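Local coordinates for major capsid protein P2 (Pseudoalteromonas phage pm2, PDB 2VVF) that serves as the major capsid protein of the virion, a double jelly-roll subunit that assembles as a homotrimer, at residues 150-155 / 161-166; 184-187 / 192-195. All blocks are in the same frame, centred on the assembly; numbering follows the deposited sequence.

Both contacts lie in the second jelly roll of the subunit, contact 1 across the edge of the sandwich and contact 2 in a hairpin of one of its sheets. Their centres are 15 Å apart and their nearest atoms about 6 Å, so they do not touch. What joins them is strand 242-248: I246 meets L154 and I161 of contact 1 and also V185 of contact 2. No other subunit of the trimer touches contact 1, whereas contact 2 packs against the N-terminal residues of a neighbouring chain. Neither contact binds the calcium ion, whose site comprises A105, P141 and W143, although W143 starts the strand that carries 150-154.

Contact 1: 150-155 / 161-166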
loop_
_atom_site.group_PDB
_atom_site.type_symbol
_atom_site.label_atom_id
_atom_site.label_comp_id
_atom_site.label_asym_id
_atom_site.label_seq_id
_atom_site.Cartn_x
_atom_site.Cartn_y
_atom_site.Cartn_z
ATOM N N PHE A 150 28.568 13.391 -4.799
ATOM C CA PHE A 150 29.753 13.798 -4.049
ATOM C C PHE A 150 30.698 12.609 -3.888
ATOM O O PHE A 150 30.257 11.481 -3.672
ATOM C CB PHE A 150 29.372 14.350 -2.672
ATOM C CG PHE A 150 28.392 15.486 -2.719
ATOM C CD1 PHE A 150 28.819 16.777 -2.977
ATOM C CD2 PHE A 150 27.045 15.265 -2.485
ATOM C CE1 PHE A 150 27.920 17.825 -3.021
ATOM C CE2 PHE A 150 26.140 16.308 -2.528
ATOM C CZ PHE A 150 26.579 17.591 -2.796
ATOM N N PHE A 151 31.997 12.862 -4.006
ATOM C CA PHE A 151 32.994 11.807 -3.866
ATOM C C PHE A 151 33.927 12.115 -2.705
ATOM O O PHE A 151 34.521 13.191 -2.642
ATOM C CB PHE A 151 33.787 11.636 -5.163
ATOM C CG PHE A 151 32.989 11.035 -6.284
ATOM C CD1 PHE A 151 33.022 9.671 -6.522
ATOM C CD2 PHE A 151 32.191 11.832 -7.089
ATOM C CE1 PHE A 151 32.282 9.114 -7.549
ATOM C CE2 PHE A 151 31.452 11.283 -8.119
ATOM C CZ PHE A 151 31.496 9.922 -8.348
ATOM N N LYS A 152 34.032 11.179 -1.771
ATOM C CA LYS A 152 34.874 11.382 -0.604
ATOM C C LYS A 152 35.648 10.123 -0.243
ATOM O O LYS A 152 35.210 9.009 -0.526
ATOM C CB LYS A 152 34.037 11.859 0.583
ATOM C CG LYS A 152 34.023 13.367 0.754
ATOM C CD LYS A 152 32.610 13.914 0.749
ATOM C CE LYS A 152 32.581 15.345 0.243
ATOM N NZ LYS A 152 31.927 16.263 1.214
ATOM N N GLN A 153 36.807 10.312 0.376
ATOM C CA GLN A 153 37.657 9.196 0.762
ATOM C C GLN A 153 37.255 8.599 2.101
ATOM O O GLN A 153 37.064 9.315 3.087
ATOM C CB GLN A 153 39.126 9.623 0.800
ATOM C CG GLN A 153 40.096 8.482 1.064
ATOM C CD GLN A 153 40.246 7.558 -0.128
ATOM O OE1 GLN A 153 39.743 7.841 -1.215
ATOM N NE2 GLN A 153 40.943 6.444 0.070
ATOM N N LEU A 154 37.134 7.277 2.126
ATOM C CA LEU A 154 36.792 6.564 3.347
ATOM C C LEU A 154 38.028 5.820 3.801
ATOM O O LEU A 154 38.809 5.327 2.990
ATOM C CB LEU A 154 35.656 5.571 3.105
ATOM C CG LEU A 154 34.251 6.168 3.043
ATOM C CD1 LEU A 154 33.203 5.067 3.050
ATOM C CD2 LEU A 154 34.025 7.146 4.186
ATOM N N ASN A 155 38.221 5.756 5.106
ATOM C CA ASN A 155 39.373 5.065 5.622
ATOM C C ASN A 155 38.922 3.778 6.234
ATOM O O ASN A 155 37.731 3.562 6.490
ATOM C CB ASN A 155 40.027 5.876 6.727
ATOM C CG ASN A 155 40.370 7.262 6.295
ATOM O OD1 ASN A 155 39.834 8.245 6.821
ATOM N ND2 ASN A 155 41.213 7.362 5.274
ATOM N N ILE A 161 32.414 13.088 7.487
ATOM C CA ILE A 161 32.065 13.957 6.369
ATOM C C ILE A 161 31.116 15.059 6.832
ATOM O O ILE A 161 29.927 14.817 7.044
ATOM C CB ILE A 161 31.456 13.150 5.211
ATOM C CG1 ILE A 161 32.451 12.093 4.725
ATOM C CG2 ILE A 161 31.039 14.074 4.076
ATOM C CD1 ILE A 161 31.796 10.847 4.172
ATOM N N ALA A 162 31.647 16.266 6.992
ATOM C CA ALA A 162 30.850 17.394 7.464
ATOM C C ALA A 162 30.795 18.558 6.478
ATOM O O ALA A 162 30.266 19.622 6.798
ATOM C CB ALA A 162 31.368 17.873 8.815
ATOM N N ASP A 163 31.341 18.359 5.283
ATOM C CA ASP A 163 31.364 19.413 4.273
ATOM C C ASP A 163 30.275 19.289 3.209
ATOM O O ASP A 163 30.439 19.769 2.090
ATOM C CB ASP A 163 32.745 19.512 3.620
ATOM C CG ASP A 163 33.159 18.228 2.925
ATOM O OD1 ASP A 163 32.566 17.168 3.221
ATOM O OD2 ASP A 163 34.085 18.280 2.087
ATOM N N LEU A 164 29.158 18.664 3.565
ATOM C CA LEU A 164 28.051 18.511 2.627
ATOM C C LEU A 164 27.300 19.833 2.486
ATOM O O LEU A 164 27.013 20.502 3.478
ATOM C CB LEU A 164 27.102 17.400 3.088
ATOM C CG LEU A 164 27.592 15.965 2.879
ATOM C CD1 LEU A 164 26.551 14.962 3.345
ATOM C CD2 LEU A 164 27.971 15.717 1.424
ATOM N N PRO A 165 27.003 20.215 1.248
ATOM C CA PRO A 165 26.303 21.469 0.986
ATOM C C PRO A 165 25.031 21.586 1.820
ATOM O O PRO A 165 24.280 20.620 1.964
ATOM C CB PRO A 165 25.957 21.372 -0.501
ATOM C CG PRO A 165 27.001 20.475 -1.069
ATOM C CD PRO A 165 27.296 19.473 0.009
ATOM N N ARG A 166 24.794 22.774 2.364
ATOM C CA ARG A 166 23.612 23.017 3.183
ATOM C C ARG A 166 22.798 24.199 2.668
ATOM O O ARG A 166 22.645 25.203 3.362
ATOM C CB ARG A 166 24.007 23.254 4.643
ATOM C CG ARG A 166 24.473 22.009 5.378
ATOM C CD ARG A 166 24.441 22.212 6.884
ATOM N NE ARG A 166 25.779 22.347 7.451
ATOM C CZ ARG A 166 26.225 23.439 8.062
ATOM N NH1 ARG A 166 25.438 24.500 8.186
ATOM N NH2 ARG A 166 27.457 23.474 8.550
#
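One edge of the C-terminal jelly-roll sandwich is closed where F150, K152 and L154 meet I161, D163, L164 and P165. Strand 143-154 belongs to one sheet, while I161 lies where an outer strand of the other passes into the following loop. The two segments run almost exactly opposite ways, 171° apart end to end, yet no hydrogen bond links them; side chains do the joining. F150 lays one ring face under L164, whose CD2 forms a CH-pi contact 4.3 Å from the ring centroid and 20° off the normal, displaced toward the rim. P165 meets the ring obliquely at its far end, the two side chains pointing at one another, with its CG 3.4 Å from F150 CZ. A chi1 of -56° sets F150 CG beside the backbone N, and the ring extends from there to the proline. The aliphatic part of K152 crosses I161, with CD 3.7 Å from I161 CG2. The K152 ammonium is directed at the D163 carboxylate as a salt bridge, but the two are modelled too close, so the detail is doubtful. Deeper in, L154 CD2 approaches I161 CD1 at 4.3 Å, and both residues also pack on I246. P165 O accepts a hydrogen bond from Y260 OH, tying the loop to strand 252-263. Such an apolar seam between two facing sheets belongs to a beta sandwich, here the jelly roll of a viral capsid protein.

Contact 2: 184-187 / 192-195; sequences AVEF and TKWR
F187 and R195 form an antiparallel hydrogen-bonded pair, their CA atoms 4.8 Å apart. F187 N donates to R195 O at 3.0 Å with an N-H...O angle of 154°; R195 N returns the bond to F187 O at 3.1 Å and 161°. R195 O is also approached by E186 CA, a CA-H...O contact. Just before this pair the strand takes an extra residue: W194 and R195 both face F187, a classic beta bulge, and the chain turns a corner here. The hairpin of strands 182-189 and 192-199 thus carries its kink at the edge of the four-stranded sheet of the C-terminal jelly roll. On the face shared by the pair, F187 CB meets R195 CB at 3.8 Å. F187 CG stands anti to the backbone N (chi1 178°), carrying the ring out alongside W194, and the turn at chi2 sets its edge toward W194 CB, 4.2 Å from F187 CD2. The indole swings off from F187, and T192 CG2 lies over one of its faces. E186 lies on the other face of the sheet, extended beyond CG, and crosses the K193 chain. Its OE2 touches K193 CD at 3.2 Å, closer than the ammonium: OE2 to K193 NZ is 3.8 Å, a long salt bridge, so the lysine's methylenes carry much of this meeting. R195 bends at chi2 and sends its guanidinium off to the backbone carbonyl of D222, which accepts a hydrogen bond from NH2, and to F4 of a neighbouring subunit by a cation-pi contact. W194 makes backbone hydrogen bonds to that same subunit, and M1 of that chain packs on F187.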
loop_
_atom_site.group_PDB
_atom_site.type_symbol
_atom_site.label_atom_id
_atom_site.label_comp_id
_atom_site.label_asym_id
_atom_site.label_seq_id
_atom_site.Cartn_x
_atom_site.Cartn_y
_atom_site.Cartn_z
ATOM N N ALA A 184 29.218 0.644 9.963
ATOM C CA ALA A 184 28.217 1.412 10.688
ATOM C C ALA A 184 28.370 2.893 10.383
ATOM O O ALA A 184 29.435 3.344 9.962
ATOM C CB ALA A 184 28.337 1.162 12.182
ATOM N N VAL A 185 27.295 3.644 10.591
ATOM C CA VAL A 185 27.302 5.075 10.334
ATOM C C VAL A 185 26.535 5.810 11.420
ATOM O O VAL A 185 25.622 5.262 12.033
ATOM C CB VAL A 185 26.736 5.404 8.934
ATOM C CG1 VAL A 185 26.697 6.914 8.710
ATOM C CG2 VAL A 185 27.554 4.712 7.850
ATOM N N GLU A 186 26.920 7.057 11.655
ATOM C CA GLU A 186 26.274 7.887 12.658
ATOM C C GLU A 186 26.005 9.253 12.043
ATOM O O GLU A 186 26.860 9.811 11.357
ATOM C CB GLU A 186 27.184 8.032 13.881
ATOM C CG GLU A 186 26.669 8.989 14.945
ATOM C CD GLU A 186 27.638 9.141 16.103
ATOM O OE1 GLU A 186 28.210 8.120 16.538
ATOM O OE2 GLU A 186 27.835 10.281 16.572
ATOM N N PHE A 187 24.806 9.779 12.263
ATOM C CA PHE A 187 24.452 11.083 11.724
ATOM C C PHE A 187 24.088 12.051 12.839
ATOM O O PHE A 187 23.302 11.725 13.724
ATOM C CB PHE A 187 23.298 10.968 10.727
ATOM C CG PHE A 187 22.856 12.287 10.160
ATOM C CD1 PHE A 187 23.577 12.900 9.147
ATOM C CD2 PHE A 187 21.726 12.924 10.652
ATOM C CE1 PHE A 187 23.176 14.121 8.630
ATOM C CE2 PHE A 187 21.320 14.143 10.140
ATOM C CZ PHE A 187 22.045 14.742 9.126
ATOM N N THR A 192 23.791 16.950 18.211
ATOM C CA THR A 192 22.661 16.046 18.409
ATOM C C THR A 192 22.755 14.822 17.504
ATOM O O THR A 192 22.815 14.943 16.280
ATOM C CB THR A 192 21.319 16.771 18.231
ATOM O OG1 THR A 192 21.179 17.773 19.245
ATOM C CG2 THR A 192 20.166 15.785 18.331
ATOM N N LYS A 193 22.765 13.642 18.115
ATOM C CA LYS A 193 22.862 12.391 17.374
ATOM C C LYS A 193 21.489 11.879 16.950
ATOM O O LYS A 193 20.838 11.133 17.681
ATOM C CB LYS A 193 23.579 11.332 18.215
ATOM C CG LYS A 193 24.554 10.473 17.434
ATOM C CD LYS A 193 25.274 9.492 18.344
ATOM C CE LYS A 193 25.936 10.207 19.511
ATOM N NZ LYS A 193 26.935 9.340 20.194
ATOM N N TRP A 194 21.061 12.275 15.757
ATOM C CA TRP A 194 19.766 11.859 15.233
ATOM C C TRP A 194 19.770 10.392 14.827
ATOM O O TRP A 194 18.738 9.718 14.859
ATOM C CB TRP A 194 19.354 12.756 14.070
ATOM C CG TRP A 194 18.950 14.117 14.531
ATOM C CD1 TRP A 194 19.711 15.250 14.514
ATOM C CD2 TRP A 194 17.725 14.466 15.185
ATOM N NE1 TRP A 194 19.017 16.295 15.077
ATOM C CE2 TRP A 194 17.794 15.840 15.494
ATOM C CE3 TRP A 194 16.566 13.758 15.511
ATOM C CZ2 TRP A 194 16.745 16.518 16.109
ATOM C CZ3 TRP A 194 15.527 14.433 16.124
ATOM C CH2 TRP A 194 15.625 15.797 16.420
ATOM N N ARG A 195 20.946 9.898 14.463
ATOM C CA ARG A 195 21.110 8.502 14.093
ATOM C C ARG A 195 22.345 7.969 14.807
ATOM O O ARG A 195 23.472 8.342 14.487
ATOM C CB ARG A 195 21.263 8.350 12.577
ATOM C CG ARG A 195 20.060 8.828 11.779
ATOM C CD ARG A 195 19.008 7.741 11.661
ATOM N NE ARG A 195 17.769 8.237 11.065
ATOM C CZ ARG A 195 17.264 7.796 9.919
ATOM N NH1 ARG A 195 17.889 6.846 9.239
ATOM N NH2 ARG A 195 16.133 8.304 9.449
#